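Local structure of single-stranded DNA-binding protein WHY1, chloroplastic (Arabidopsis thaliana, 4KOO) at residues A20-D25 / L49-S54; S42-L47 / L70-I75; H118-S123 / I137-A142. The protein binds single-stranded DNA, maintaining plastid genome stability in chloroplasts and modulating telomere length in the nucleus. All coordinates share one frame; numbering follows the deposited sequence.

Contact 1. Residues A20-D25 / L49-S54; sequences AALTVD and LQFAPS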
ATOM      1  N   ALA A  20     -23.723  21.175  -3.999  1.00 27.24           N
ATOM      2  CA  ALA A  20     -23.581  19.922  -4.718  1.00 22.79           C
ATOM      3  C   ALA A  20     -22.991  18.850  -3.813  1.00 18.49           C
ATOM      4  O   ALA A  20     -22.325  19.166  -2.822  1.00 20.67           O
ATOM      5  CB  ALA A  20     -22.687  20.103  -5.974  1.00 23.31           C
ATOM      6  N   ALA A  21     -23.268  17.602  -4.180  1.00 21.49           N
ATOM      7  CA  ALA A  21     -22.708  16.437  -3.527  1.00 19.63           C
ATOM      8  C   ALA A  21     -22.040  15.527  -4.567  1.00 18.41           C
ATOM      9  O   ALA A  21     -22.486  15.448  -5.719  1.00 18.33           O
ATOM     10  CB  ALA A  21     -23.809  15.681  -2.789  1.00 20.15           C
ATOM     11  N   LEU A  22     -20.997  14.826  -4.130  1.00 17.73           N
ATOM     12  CA  LEU A  22     -20.290  13.818  -4.926  1.00 18.56           C
ATOM     13  C   LEU A  22     -20.233  12.495  -4.153  1.00 17.67           C
ATOM     14  O   LEU A  22     -19.834  12.469  -3.003  1.00 19.08           O
ATOM     15  CB  LEU A  22     -18.860  14.289  -5.190  1.00 16.04           C
ATOM     16  CG  LEU A  22     -17.969  13.277  -5.901  1.00 17.85           C
ATOM     17  CD1 LEU A  22     -18.585  12.858  -7.264  1.00 17.34           C
ATOM     18  CD2 LEU A  22     -16.565  13.848  -6.069  1.00 21.37           C
ATOM     19  N   THR A  23     -20.642  11.413  -4.789  1.00 15.52           N
ATOM     20  CA  THR A  23     -20.478  10.088  -4.241  1.00 16.50           C
ATOM     21  C   THR A  23     -19.623   9.291  -5.191  1.00 18.47           C
ATOM     22  O   THR A  23     -19.819   9.354  -6.401  1.00 16.72           O
ATOM     23  CB  THR A  23     -21.829   9.383  -4.026  1.00 18.34           C
ATOM     24  OG1 THR A  23     -22.602  10.142  -3.087  1.00 19.34           O
ATOM     25  CG2 THR A  23     -21.624   7.997  -3.494  1.00 22.63           C
ATOM     26  N   VAL A  24     -18.627   8.599  -4.647  1.00 16.30           N
ATOM     27  CA  VAL A  24     -17.760   7.748  -5.449  1.00 14.53           C
ATOM     28  C   VAL A  24     -17.929   6.299  -5.032  1.00 15.12           C
ATOM     29  O   VAL A  24     -17.718   5.974  -3.860  1.00 15.04           O
ATOM     30  CB  VAL A  24     -16.273   8.130  -5.236  1.00 17.42           C
ATOM     31  CG1 VAL A  24     -15.410   7.358  -6.236  1.00 20.22           C
ATOM     32  CG2 VAL A  24     -16.106   9.617  -5.399  1.00 23.66           C
ATOM     33  N   ASP A  25     -18.305   5.441  -5.973  1.00 15.93           N
ATOM     34  CA  ASP A  25     -18.495   4.003  -5.706  1.00 17.63           C
ATOM     35  C   ASP A  25     -17.551   3.198  -6.537  1.00 13.94           C
ATOM     36  O   ASP A  25     -17.487   3.372  -7.747  1.00 17.19           O
ATOM     37  CB  ASP A  25     -19.915   3.516  -6.047  1.00 20.54           C
ATOM     38  CG  ASP A  25     -20.927   3.849  -4.980  1.00 27.69           C
ATOM     39  OD1 ASP A  25     -21.520   4.936  -5.051  1.00 31.08           O
ATOM     40  OD2 ASP A  25     -21.137   3.014  -4.075  1.00 29.01           O
ATOM     41  N   LEU A  49     -18.568   8.005 -10.416  1.00 12.68           N
ATOM     42  CA  LEU A  49     -18.767   9.277  -9.759  1.00 12.11           C
ATOM     43  C   LEU A  49     -20.186   9.715 -10.022  1.00 15.93           C
ATOM     44  O   LEU A  49     -20.639   9.691 -11.152  1.00 17.30           O
ATOM     45  CB  LEU A  49     -17.823  10.353 -10.309  1.00 12.59           C
ATOM     46  CG  LEU A  49     -16.307  10.126 -10.251  1.00 22.56           C
ATOM     47  CD1 LEU A  49     -15.589  11.207 -11.040  1.00 19.12           C
ATOM     48  CD2 LEU A  49     -15.848  10.131  -8.857  1.00 23.52           C
ATOM     49  N   GLN A  50     -20.888  10.099  -8.971  1.00 16.72           N
ATOM     50  CA  GLN A  50     -22.259  10.561  -9.107  1.00 16.53           C
ATOM     51  C   GLN A  50     -22.336  11.909  -8.482  1.00 17.23           C
ATOM     52  O   GLN A  50     -21.949  12.090  -7.339  1.00 19.46           O
ATOM     53  CB  GLN A  50     -23.234   9.587  -8.438  1.00 18.80           C
ATOM     54  CG  GLN A  50     -23.141   8.176  -8.984  1.00 23.51           C
ATOM     55  CD  GLN A  50     -24.249   7.265  -8.484  1.00 39.83           C
ATOM     56  OE1 GLN A  50     -25.375   7.286  -8.994  1.00 46.10           O
ATOM     57  NE2 GLN A  50     -23.932   6.453  -7.492  1.00 30.87           N
ATOM     58  N   PHE A  51     -22.838  12.888  -9.239  1.00 14.10           N
ATOM     59  CA  PHE A  51     -22.858  14.262  -8.784  1.00 13.67           C
ATOM     60  C   PHE A  51     -24.326  14.658  -8.686  1.00 21.34           C
ATOM     61  O   PHE A  51     -25.091  14.345  -9.594  1.00 20.05           O
ATOM     62  CB  PHE A  51     -22.249  15.212  -9.803  1.00 17.46           C
ATOM     63  CG  PHE A  51     -20.746  15.084 -10.015  1.00 14.63           C
ATOM     64  CD1 PHE A  51     -20.207  14.019 -10.721  1.00 14.18           C
ATOM     65  CD2 PHE A  51     -19.888  16.076  -9.562  1.00 20.71           C
ATOM     66  CE1 PHE A  51     -18.845  13.957 -10.941  1.00 15.08           C
ATOM     67  CE2 PHE A  51     -18.519  16.016  -9.816  1.00 20.57           C
ATOM     68  CZ  PHE A  51     -18.013  14.936 -10.489  1.00 16.52           C
ATOM     69  N   ALA A  52     -24.691  15.395  -7.650  1.00 21.34           N
ATOM     70  CA  ALA A  52     -26.068  15.855  -7.521  1.00 22.42           C
ATOM     71  C   ALA A  52     -26.157  17.291  -7.002  1.00 20.17           C
ATOM     72  O   ALA A  52     -25.338  17.742  -6.184  1.00 23.71           O
ATOM     73  CB  ALA A  52     -26.847  14.910  -6.617  1.00 24.28           C
ATOM     74  N   PRO A  53     -27.164  18.042  -7.490  1.00 21.19           N
ATOM     75  CA  PRO A  53     -27.337  19.428  -7.053  1.00 24.89           C
ATOM     76  C   PRO A  53     -28.026  19.518  -5.698  1.00 22.52           C
ATOM     77  O   PRO A  53     -28.810  18.631  -5.368  1.00 27.32           O
ATOM     78  CB  PRO A  53     -28.258  20.003  -8.121  1.00 25.40           C
ATOM     79  CG  PRO A  53     -29.058  18.862  -8.538  1.00 27.90           C
ATOM     80  CD  PRO A  53     -28.146  17.669  -8.524  1.00 23.09           C
ATOM     81  N   SER A  54     -27.723  20.557  -4.934  1.00 28.17           N
ATOM     82  CA  SER A  54     -28.445  20.806  -3.689  1.00 31.35           C
ATOM     83  C   SER A  54     -29.917  21.091  -3.956  1.00 38.55           C
ATOM     84  O   SER A  54     -30.267  21.708  -4.969  1.00 34.73           O
ATOM     85  CB  SER A  54     -27.859  22.002  -2.956  1.00 25.20           C
ATOM     86  OG  SER A  54     -27.852  23.160  -3.765  1.00 39.98           O
TER
HETATM   87  O   HOH W   1     -21.384   6.391  -7.201  1.00 28.71           O

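Contact 2. Residues S42-L47 / L70-I75; sequences SKDGFL and LSVTEI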
ATOM      1  N   SER A  42     -12.234 -10.622 -17.277  1.00 25.96           N
ATOM      2  CA  SER A  42     -12.933 -10.246 -18.512  1.00 30.01           C
ATOM      3  C   SER A  42     -13.207  -8.759 -18.640  1.00 32.26           C
ATOM      4  O   SER A  42     -13.320  -8.244 -19.746  1.00 30.79           O
ATOM      5  CB  SER A  42     -14.264 -11.003 -18.654  1.00 31.86           C
ATOM      6  OG  SER A  42     -15.008 -11.015 -17.450  1.00 30.80           O
ATOM      7  N   LYS A  43     -13.316  -8.055 -17.520  1.00 22.87           N
ATOM      8  CA  LYS A  43     -13.526  -6.623 -17.577  1.00 21.33           C
ATOM      9  C   LYS A  43     -12.852  -5.993 -16.368  1.00 16.44           C
ATOM     10  O   LYS A  43     -13.068  -6.470 -15.274  1.00 19.65           O
ATOM     11  CB  LYS A  43     -15.007  -6.334 -17.504  1.00 27.97           C
ATOM     12  CG  LYS A  43     -15.407  -4.977 -17.953  1.00 32.99           C
ATOM     13  CD  LYS A  43     -16.940  -4.884 -18.039  1.00 51.20           C
ATOM     14  CE  LYS A  43     -17.410  -3.539 -18.579  1.00 57.95           C
ATOM     15  NZ  LYS A  43     -17.134  -2.396 -17.654  1.00 52.96           N
ATOM     16  N   ASP A  44     -12.031  -4.966 -16.569  1.00 19.75           N
ATOM     17  CA  ASP A  44     -11.523  -4.190 -15.407  1.00 18.52           C
ATOM     18  C   ASP A  44     -12.656  -3.556 -14.610  1.00 18.15           C
ATOM     19  O   ASP A  44     -13.720  -3.189 -15.130  1.00 16.47           O
ATOM     20  CB  ASP A  44     -10.572  -3.050 -15.847  1.00 15.85           C
ATOM     21  CG  ASP A  44      -9.236  -3.548 -16.373  1.00 19.97           C
ATOM     22  OD1 ASP A  44      -8.908  -4.743 -16.206  1.00 19.82           O
ATOM     23  OD2 ASP A  44      -8.486  -2.701 -16.961  1.00 22.98           O
ATOM     24  N   GLY A  45     -12.418  -3.375 -13.323  1.00 16.18           N
ATOM     25  CA  GLY A  45     -13.233  -2.498 -12.530  1.00 15.39           C
ATOM     26  C   GLY A  45     -13.049  -1.051 -12.907  1.00 12.25           C
ATOM     27  O   GLY A  45     -12.226  -0.724 -13.770  1.00 14.25           O
ATOM     28  N   PHE A  46     -13.873  -0.210 -12.309  1.00 11.79           N
ATOM     29  CA  PHE A  46     -13.842   1.232 -12.511  1.00 14.21           C
ATOM     30  C   PHE A  46     -14.475   1.883 -11.311  1.00 13.14           C
ATOM     31  O   PHE A  46     -14.998   1.195 -10.427  1.00 17.39           O
ATOM     32  CB  PHE A  46     -14.581   1.645 -13.810  1.00 15.59           C
ATOM     33  CG  PHE A  46     -15.997   1.191 -13.859  1.00 17.63           C
ATOM     34  CD1 PHE A  46     -16.309  -0.137 -14.149  1.00 19.47           C
ATOM     35  CD2 PHE A  46     -17.006   2.074 -13.589  1.00 16.67           C
ATOM     36  CE1 PHE A  46     -17.639  -0.549 -14.161  1.00 21.31           C
ATOM     37  CE2 PHE A  46     -18.338   1.665 -13.615  1.00 22.00           C
ATOM     38  CZ  PHE A  46     -18.645   0.363 -13.892  1.00 16.20           C
ATOM     39  N   LEU A  47     -14.411   3.207 -11.257  1.00 12.50           N
ATOM     40  CA  LEU A  47     -15.107   3.967 -10.252  1.00 11.17           C
ATOM     41  C   LEU A  47     -16.275   4.711 -10.882  1.00 18.42           C
ATOM     42  O   LEU A  47     -16.152   5.248 -11.984  1.00 18.03           O
ATOM     43  CB  LEU A  47     -14.179   4.933  -9.591  1.00 13.27           C
ATOM     44  CG  LEU A  47     -12.900   4.324  -8.990  1.00 13.11           C
ATOM     45  CD1 LEU A  47     -12.035   5.406  -8.384  1.00 15.85           C
ATOM     46  CD2 LEU A  47     -13.240   3.268  -7.943  1.00 16.73           C
ATOM     47  N   LEU A  70     -14.784   6.520 -13.926  1.00 14.84           N
ATOM     48  CA  LEU A  70     -13.338   6.632 -14.092  1.00 14.06           C
ATOM     49  C   LEU A  70     -12.739   5.283 -14.325  1.00 14.11           C
ATOM     50  O   LEU A  70     -12.889   4.379 -13.508  1.00 15.71           O
ATOM     51  CB  LEU A  70     -12.658   7.225 -12.864  1.00 21.18           C
ATOM     52  CG  LEU A  70     -12.932   8.656 -12.522  1.00 18.48           C
ATOM     53  CD1 LEU A  70     -12.275   8.925 -11.164  1.00 22.06           C
ATOM     54  CD2 LEU A  70     -12.417   9.627 -13.628  1.00 17.92           C
ATOM     55  N   SER A  71     -12.043   5.151 -15.442  1.00 13.49           N
ATOM     56  CA  SER A  71     -11.403   3.921 -15.799  1.00 15.26           C
ATOM     57  C   SER A  71     -10.089   3.780 -15.044  1.00 10.10           C
ATOM     58  O   SER A  71      -9.593   4.746 -14.462  1.00 12.00           O
ATOM     59  CB  SER A  71     -11.099   3.912 -17.298  1.00 16.45           C
ATOM     60  OG  SER A  71     -10.114   4.898 -17.569  1.00 13.93           O
ATOM     61  N   VAL A  72      -9.550   2.574 -15.075  1.00 13.93           N
ATOM     62  CA  VAL A  72      -8.188   2.324 -14.582  1.00 11.42           C
ATOM     63  C   VAL A  72      -7.163   3.341 -15.110  1.00 16.71           C
ATOM     64  O   VAL A  72      -6.420   3.924 -14.332  1.00 11.03           O
ATOM     65  CB  VAL A  72      -7.790   0.926 -14.920  1.00 12.45           C
ATOM     66  CG1 VAL A  72      -6.276   0.682 -14.746  1.00 13.43           C
ATOM     67  CG2 VAL A  72      -8.604  -0.029 -14.028  1.00 14.60           C
ATOM     68  N   THR A  73      -7.138   3.558 -16.424  1.00 12.49           N
ATOM     69  CA  THR A  73      -6.182   4.529 -16.995  1.00 11.56           C
ATOM     70  C   THR A  73      -6.435   5.961 -16.516  1.00 14.12           C
ATOM     71  O   THR A  73      -5.479   6.684 -16.216  1.00 10.58           O
ATOM     72  CB  THR A  73      -6.143   4.413 -18.554  1.00 15.45           C
ATOM     73  OG1 THR A  73      -5.932   3.039 -18.911  1.00 14.97           O
ATOM     74  CG2 THR A  73      -5.044   5.238 -19.112  1.00 18.18           C
ATOM     75  N   GLU A  74      -7.699   6.378 -16.385  1.00 13.22           N
ATOM     76  CA  GLU A  74      -8.013   7.712 -15.855  1.00 12.87           C
ATOM     77  C   GLU A  74      -7.599   7.867 -14.413  1.00 13.62           C
ATOM     78  O   GLU A  74      -7.129   8.913 -13.989  1.00 11.11           O
ATOM     79  CB  GLU A  74      -9.501   8.041 -16.035  1.00 15.34           C
ATOM     80  CG  GLU A  74      -9.834   8.054 -17.513  1.00 16.62           C
ATOM     81  CD  GLU A  74     -11.315   8.084 -17.865  1.00 24.41           C
ATOM     82  OE1 GLU A  74     -12.152   7.487 -17.155  1.00 20.45           O
ATOM     83  OE2 GLU A  74     -11.610   8.699 -18.925  1.00 22.97           O
ATOM     84  N   ILE A  75      -7.766   6.803 -13.638  1.00 11.01           N
ATOM     85  CA  ILE A  75      -7.257   6.827 -12.271  1.00 10.24           C
ATOM     86  C   ILE A  75      -5.723   6.982 -12.272  1.00 11.92           C
ATOM     87  O   ILE A  75      -5.157   7.682 -11.441  1.00 14.10           O
ATOM     88  CB  ILE A  75      -7.701   5.575 -11.509  1.00 10.50           C
ATOM     89  CG1 ILE A  75      -9.221   5.541 -11.391  1.00 13.26           C
ATOM     90  CG2 ILE A  75      -7.066   5.530 -10.160  1.00 12.23           C
ATOM     91  CD1 ILE A  75      -9.737   4.125 -11.150  1.00 14.89           C
TER
HETATM   92  O   HOH W   2     -11.470   0.542 -15.994  1.00 14.81           O

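Contact 3. Residues H118-S123 / I137-A142; sequences HFFNLS and IPITRA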
ATOM      1  N   HIS A 118      -9.150  21.517  -4.563  1.00 17.25           N
ATOM      2  CA  HIS A 118      -9.381  21.205  -5.975  1.00 16.11           C
ATOM      3  C   HIS A 118     -10.860  21.368  -6.194  1.00 20.49           C
ATOM      4  O   HIS A 118     -11.628  21.467  -5.240  1.00 20.30           O
ATOM      5  CB  HIS A 118      -9.001  19.757  -6.307  1.00 16.82           C
ATOM      6  CG  HIS A 118      -7.554  19.547  -6.603  1.00 14.68           C
ATOM      7  ND1 HIS A 118      -6.583  19.608  -5.632  1.00 19.23           N
ATOM      8  CD2 HIS A 118      -6.899  19.341  -7.775  1.00 18.64           C
ATOM      9  CE1 HIS A 118      -5.394  19.407  -6.180  1.00 20.50           C
ATOM     10  NE2 HIS A 118      -5.557  19.242  -7.481  1.00 18.14           N
ATOM     11  N   PHE A 119     -11.265  21.404  -7.456  1.00 20.39           N
ATOM     12  CA  PHE A 119     -12.651  21.153  -7.792  1.00 15.13           C
ATOM     13  C   PHE A 119     -12.788  20.026  -8.797  1.00 16.21           C
ATOM     14  O   PHE A 119     -11.866  19.734  -9.557  1.00 14.27           O
ATOM     15  CB  PHE A 119     -13.349  22.419  -8.255  1.00 18.34           C
ATOM     16  CG  PHE A 119     -12.932  22.907  -9.617  1.00 21.24           C
ATOM     17  CD1 PHE A 119     -13.495  22.381 -10.773  1.00 22.58           C
ATOM     18  CD2 PHE A 119     -12.003  23.931  -9.738  1.00 19.84           C
ATOM     19  CE1 PHE A 119     -13.112  22.870 -12.028  1.00 24.02           C
ATOM     20  CE2 PHE A 119     -11.624  24.414 -10.973  1.00 25.28           C
ATOM     21  CZ  PHE A 119     -12.186  23.891 -12.120  1.00 26.93           C
ATOM     22  N   PHE A 120     -13.951  19.380  -8.771  1.00 16.83           N
ATOM     23  CA  PHE A 120     -14.397  18.508  -9.838  1.00 14.50           C
ATOM     24  C   PHE A 120     -15.574  19.219 -10.522  1.00 16.30           C
ATOM     25  O   PHE A 120     -16.488  19.728  -9.868  1.00 18.18           O
ATOM     26  CB  PHE A 120     -14.938  17.190  -9.314  1.00 16.99           C
ATOM     27  CG  PHE A 120     -13.895  16.201  -8.881  1.00 19.86           C
ATOM     28  CD1 PHE A 120     -12.844  16.574  -8.082  1.00 30.86           C
ATOM     29  CD2 PHE A 120     -13.995  14.873  -9.266  1.00 26.65           C
ATOM     30  CE1 PHE A 120     -11.893  15.635  -7.691  1.00 26.09           C
ATOM     31  CE2 PHE A 120     -13.050  13.931  -8.875  1.00 26.98           C
ATOM     32  CZ  PHE A 120     -12.004  14.316  -8.085  1.00 24.96           C
ATOM     33  N   ASN A 121     -15.551  19.257 -11.837  1.00 15.19           N
ATOM     34  CA  ASN A 121     -16.697  19.795 -12.561  1.00 15.14           C
ATOM     35  C   ASN A 121     -17.116  18.799 -13.616  1.00 14.09           C
ATOM     36  O   ASN A 121     -16.273  18.387 -14.431  1.00 19.22           O
ATOM     37  CB  ASN A 121     -16.314  21.108 -13.214  1.00 20.51           C
ATOM     38  CG  ASN A 121     -17.511  21.833 -13.802  1.00 25.40           C
ATOM     39  OD1 ASN A 121     -18.254  22.496 -13.082  1.00 22.02           O
ATOM     40  ND2 ASN A 121     -17.739  21.650 -15.101  1.00 21.76           N
ATOM     41  N   LEU A 122     -18.392  18.413 -13.609  1.00 15.99           N
ATOM     42  CA  LEU A 122     -18.919  17.486 -14.602  1.00 12.99           C
ATOM     43  C   LEU A 122     -19.920  18.229 -15.458  1.00 19.80           C
ATOM     44  O   LEU A 122     -20.901  18.771 -14.938  1.00 15.73           O
ATOM     45  CB  LEU A 122     -19.638  16.327 -13.961  1.00 14.34           C
ATOM     46  CG  LEU A 122     -20.276  15.307 -14.881  1.00 14.73           C
ATOM     47  CD1 LEU A 122     -19.321  14.789 -15.941  1.00 15.70           C
ATOM     48  CD2 LEU A 122     -20.883  14.182 -14.066  1.00 18.15           C
ATOM     49  N   SER A 123     -19.655  18.245 -16.763  1.00 16.18           N
ATOM     50  CA  SER A 123     -20.543  18.871 -17.723  1.00 17.16           C
ATOM     51  C   SER A 123     -21.099  17.811 -18.633  1.00 17.21           C
ATOM     52  O   SER A 123     -20.363  16.971 -19.163  1.00 16.49           O
ATOM     53  CB  SER A 123     -19.764  19.937 -18.518  1.00 22.10           C
ATOM     54  OG  SER A 123     -20.611  20.574 -19.452  1.00 37.36           O
ATOM     55  N   ILE A 137     -18.142  20.900  -7.836  1.00 18.04           N
ATOM     56  CA  ILE A 137     -17.973  20.715  -6.389  1.00 20.10           C
ATOM     57  C   ILE A 137     -16.541  20.980  -5.931  1.00 19.64           C
ATOM     58  O   ILE A 137     -15.572  20.475  -6.505  1.00 18.88           O
ATOM     59  CB  ILE A 137     -18.461  19.350  -5.933  1.00 20.22           C
ATOM     60  CG1 ILE A 137     -18.519  19.277  -4.397  1.00 21.44           C
ATOM     61  CG2 ILE A 137     -17.613  18.241  -6.468  1.00 18.23           C
ATOM     62  CD1 ILE A 137     -19.207  18.038  -3.894  1.00 19.83           C
ATOM     63  N   PRO A 138     -16.399  21.797  -4.889  1.00 16.58           N
ATOM     64  CA  PRO A 138     -15.070  22.042  -4.340  1.00 18.18           C
ATOM     65  C   PRO A 138     -14.709  20.917  -3.369  1.00 18.23           C
ATOM     66  O   PRO A 138     -15.589  20.305  -2.747  1.00 22.52           O
ATOM     67  CB  PRO A 138     -15.252  23.357  -3.589  1.00 21.32           C
ATOM     68  CG  PRO A 138     -16.658  23.273  -3.100  1.00 20.78           C
ATOM     69  CD  PRO A 138     -17.429  22.612  -4.210  1.00 23.47           C
ATOM     70  N   ILE A 139     -13.419  20.638  -3.296  1.00 18.14           N
ATOM     71  CA  ILE A 139     -12.860  19.537  -2.531  1.00 18.44           C
ATOM     72  C   ILE A 139     -11.698  20.141  -1.761  1.00 17.19           C
ATOM     73  O   ILE A 139     -10.822  20.741  -2.351  1.00 18.19           O
ATOM     74  CB  ILE A 139     -12.255  18.444  -3.491  1.00 17.25           C
ATOM     75  CG1 ILE A 139     -13.262  18.028  -4.589  1.00 20.90           C
ATOM     76  CG2 ILE A 139     -11.827  17.212  -2.748  1.00 19.18           C
ATOM     77  CD1 ILE A 139     -14.438  17.272  -4.118  1.00 24.23           C
ATOM     78  N   THR A 140     -11.651  19.969  -0.457  1.00 17.12           N
ATOM     79  CA  THR A 140     -10.530  20.473   0.298  1.00 13.25           C
ATOM     80  C   THR A 140      -9.290  19.619   0.069  1.00 15.88           C
ATOM     81  O   THR A 140      -9.368  18.499  -0.388  1.00 15.93           O
ATOM     82  CB  THR A 140     -10.799  20.476   1.831  1.00 20.61           C
ATOM     83  OG1 THR A 140     -10.852  19.118   2.305  1.00 18.59           O
ATOM     84  CG2 THR A 140     -12.098  21.176   2.140  1.00 22.00           C
ATOM     85  N   ARG A 141      -8.143  20.151   0.454  1.00 15.80           N
ATOM     86  CA  ARG A 141      -6.919  19.411   0.367  1.00 18.04           C
ATOM     87  C   ARG A 141      -6.981  18.051   1.077  1.00 14.20           C
ATOM     88  O   ARG A 141      -6.516  17.051   0.545  1.00 13.86           O
ATOM     89  CB  ARG A 141      -5.806  20.284   0.907  1.00 15.43           C
ATOM     90  CG  ARG A 141      -4.491  19.645   0.958  1.00 22.99           C
ATOM     91  CD  ARG A 141      -3.518  20.741   1.420  1.00 29.42           C
ATOM     92  NE  ARG A 141      -2.238  20.188   1.780  1.00 22.09           N
ATOM     93  CZ  ARG A 141      -1.430  20.735   2.672  1.00 27.50           C
ATOM     94  NH1 ARG A 141      -1.806  21.837   3.306  1.00 26.68           N
ATOM     95  NH2 ARG A 141      -0.264  20.170   2.928  1.00 23.79           N
ATOM     96  N   ALA A 142      -7.560  18.031   2.274  1.00 12.25           N
ATOM     97  CA  ALA A 142      -7.692  16.811   3.078  1.00 14.61           C
ATOM     98  C   ALA A 142      -8.614  15.802   2.392  1.00 13.01           C
ATOM     99  O   ALA A 142      -8.287  14.635   2.327  1.00 12.88           O
ATOM    100  CB  ALA A 142      -8.249  17.148   4.443  1.00 14.32           C
TER

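Contact 1. Residues A20-D25 / L49-S54
Ala21 and Thr23 pair with Ala52 and Gln50 as strands 20-25 and 49-53, arms of the beta hairpin 20-33/39-53 in a four-stranded sheet, run antiparallel, with 163° between their directions. Four backbone bonds tie them, among them Thr23 N to Gln50 O at 2.9 Å. Side chains alternate between two faces. Ala20, Leu22, Val24, Leu49 and Phe51 share the apolar one. There Leu22 CD1 sits over the centre of the Phe51 ring, 3.8 Å from its centroid and 8° off the normal, a CH-pi contact. Leu22 has CG anti to the backbone N (chi1 175°), and CD1 turns back toward strand 49-53 to meet the ring. Beside it, Leu49 CD2 reaches both methyls of Val24 and comes to 3.5 Å from CG2. With an alanine here instead of Phe51, Leu22 CD1 would probably lose the ring face it rests on, and a gap would open toward Ile135 and Leu107. The other face is more polar. A water bridges Asp25 OD1 and Gln50 NE2, 2.6 Å from each, and accepts from the amide. Gln50 OE1 is bonded to Lys65, and Thr23 OG1 to Ser14. Ala20 to Leu22 belong to a region required, by similarity, for single-stranded DNA binding. The chemistry is thus two-sided: an apolar face turned to the second sheet, and a mixed face with a water-linked polar pair.

Contact 2. Residues S42-L47 / L70-I75
Leu47 and Leu70 form an antiparallel hydrogen-bonded pair. Leu47 N donates to Leu70 O at 3.0 Å, and Leu70 N donates to Leu47 O at 2.7 Å. The CB of Phe46 also comes against Leu70 O. Phe46 CG stands between the backbone N and the carbonyl carbon (chi1 57°), which turns the ring away from 70-75 while CB stays against that oxygen.

Beyond this pair the chains part, and a water fills in. It donates to Gly45 O at 2.7 Å and accepts from Val72 N at 2.9 Å. The water thus serves a backbone donor in the first turn of helix 72-79. Val72 CG2 packs 3.7 Å from Gly45 O and also meets the side chain of Asp44.

Other donors at this helix start are met from within. Glu74 N donates to Ser71 OG at 3.1 Å. In return Ser71 N donates to Glu74 OE1 at 2.9 Å, reaching it on the anti side, 22° out of the carboxylate plane. The second oxygen, Glu74 OE2, is bonded to His91. Ile75 N takes Ser71 O as its acceptor.

Apart from these polar groups, Leu47 and Ile75 cross at about a right angle, with their CD1 atoms 3.8 Å apart. Phe151 and Leu155 of helix 141-158 join this apolar layer. Trp161 of the second subunit packs on Leu47, and Val146 of the third subunit packs on Val72.

The reciprocal Ser71-Glu74 bonds are a capping box, with Ser71 as N-cap. It starts helix 72-79 directly after strand 66-70, the last of its four-stranded sheet within this chain, at the junction between a sheet and the helices of the Whirly fold.

Contact 3. Residues H118-S123 / I137-A142
Ile139 crosses Phe120 obliquely and brings CG1 to the ring at a slant, 3.8 Å from its CD1. The Phe119 ring has Asn121 N at its edge, in plane, and is stacked with Tyr136. The His118 ring is stacked with Phe144 of helix 141-158. Phe119 turns to the face that also bears Pro138, while His118, Phe120, Ile137 and Ile139 share the buried one. There Ile137 CG2 lies 4.0 Å from Phe120 CB. The CG1 of Ile139 stands anti to the carbonyl carbon (chi1 -51°), which puts it beside the aromatic ring.

Four backbone bonds hold the strands. Phe120 N donates to Ile137 O at 3.0 Å, and Ile137 N donates to Phe120 O at 2.9 Å. His118 N meets Ile139 O at 2.9 Å, and Ile139 N meets His118 O at 2.8 Å. Pro138 has no N-H to give, and it falls at the non-hydrogen-bonded pair with Phe119, where the pairing with 118-123 uses no N-H from it. Its carbonyl oxygen accepts from Lys17.

Thr140 then caps the N-terminus of helix 141-158, and Arg141 forms a salt bridge with Glu85 of the second subunit. The pairing is the open end of hairpin 118-126/131-139. Strand 103-111 flanks it on the 118-126 side, helix 141-158 lies against Phe120 and Ile139, and Phe51 of the other sheet packs on Phe120, Leu122 and Ile137.

Overall arrangement
Contacts 1 and 3 are hairpin pairings in two different antiparallel sheets, and they meet face to face through apolar side chains, with Ile137 CD1 also 3.5 Å from Ala20 O. Contact 2 shares strand 39-53 with contact 1 and touches it through Leu49 and Leu70, but it does not touch contact 3. Contacts 2 and 3 are largely buried. Contact 1 is partly so, with a water on its polar face. Contact 2 relies on one bridge, a water and a helix cap. Contacts 1 and 3 use ladders of four backbone bonds. Contacts 2 and 3 each run into a capped helix start, near other subunits of the homotetramer.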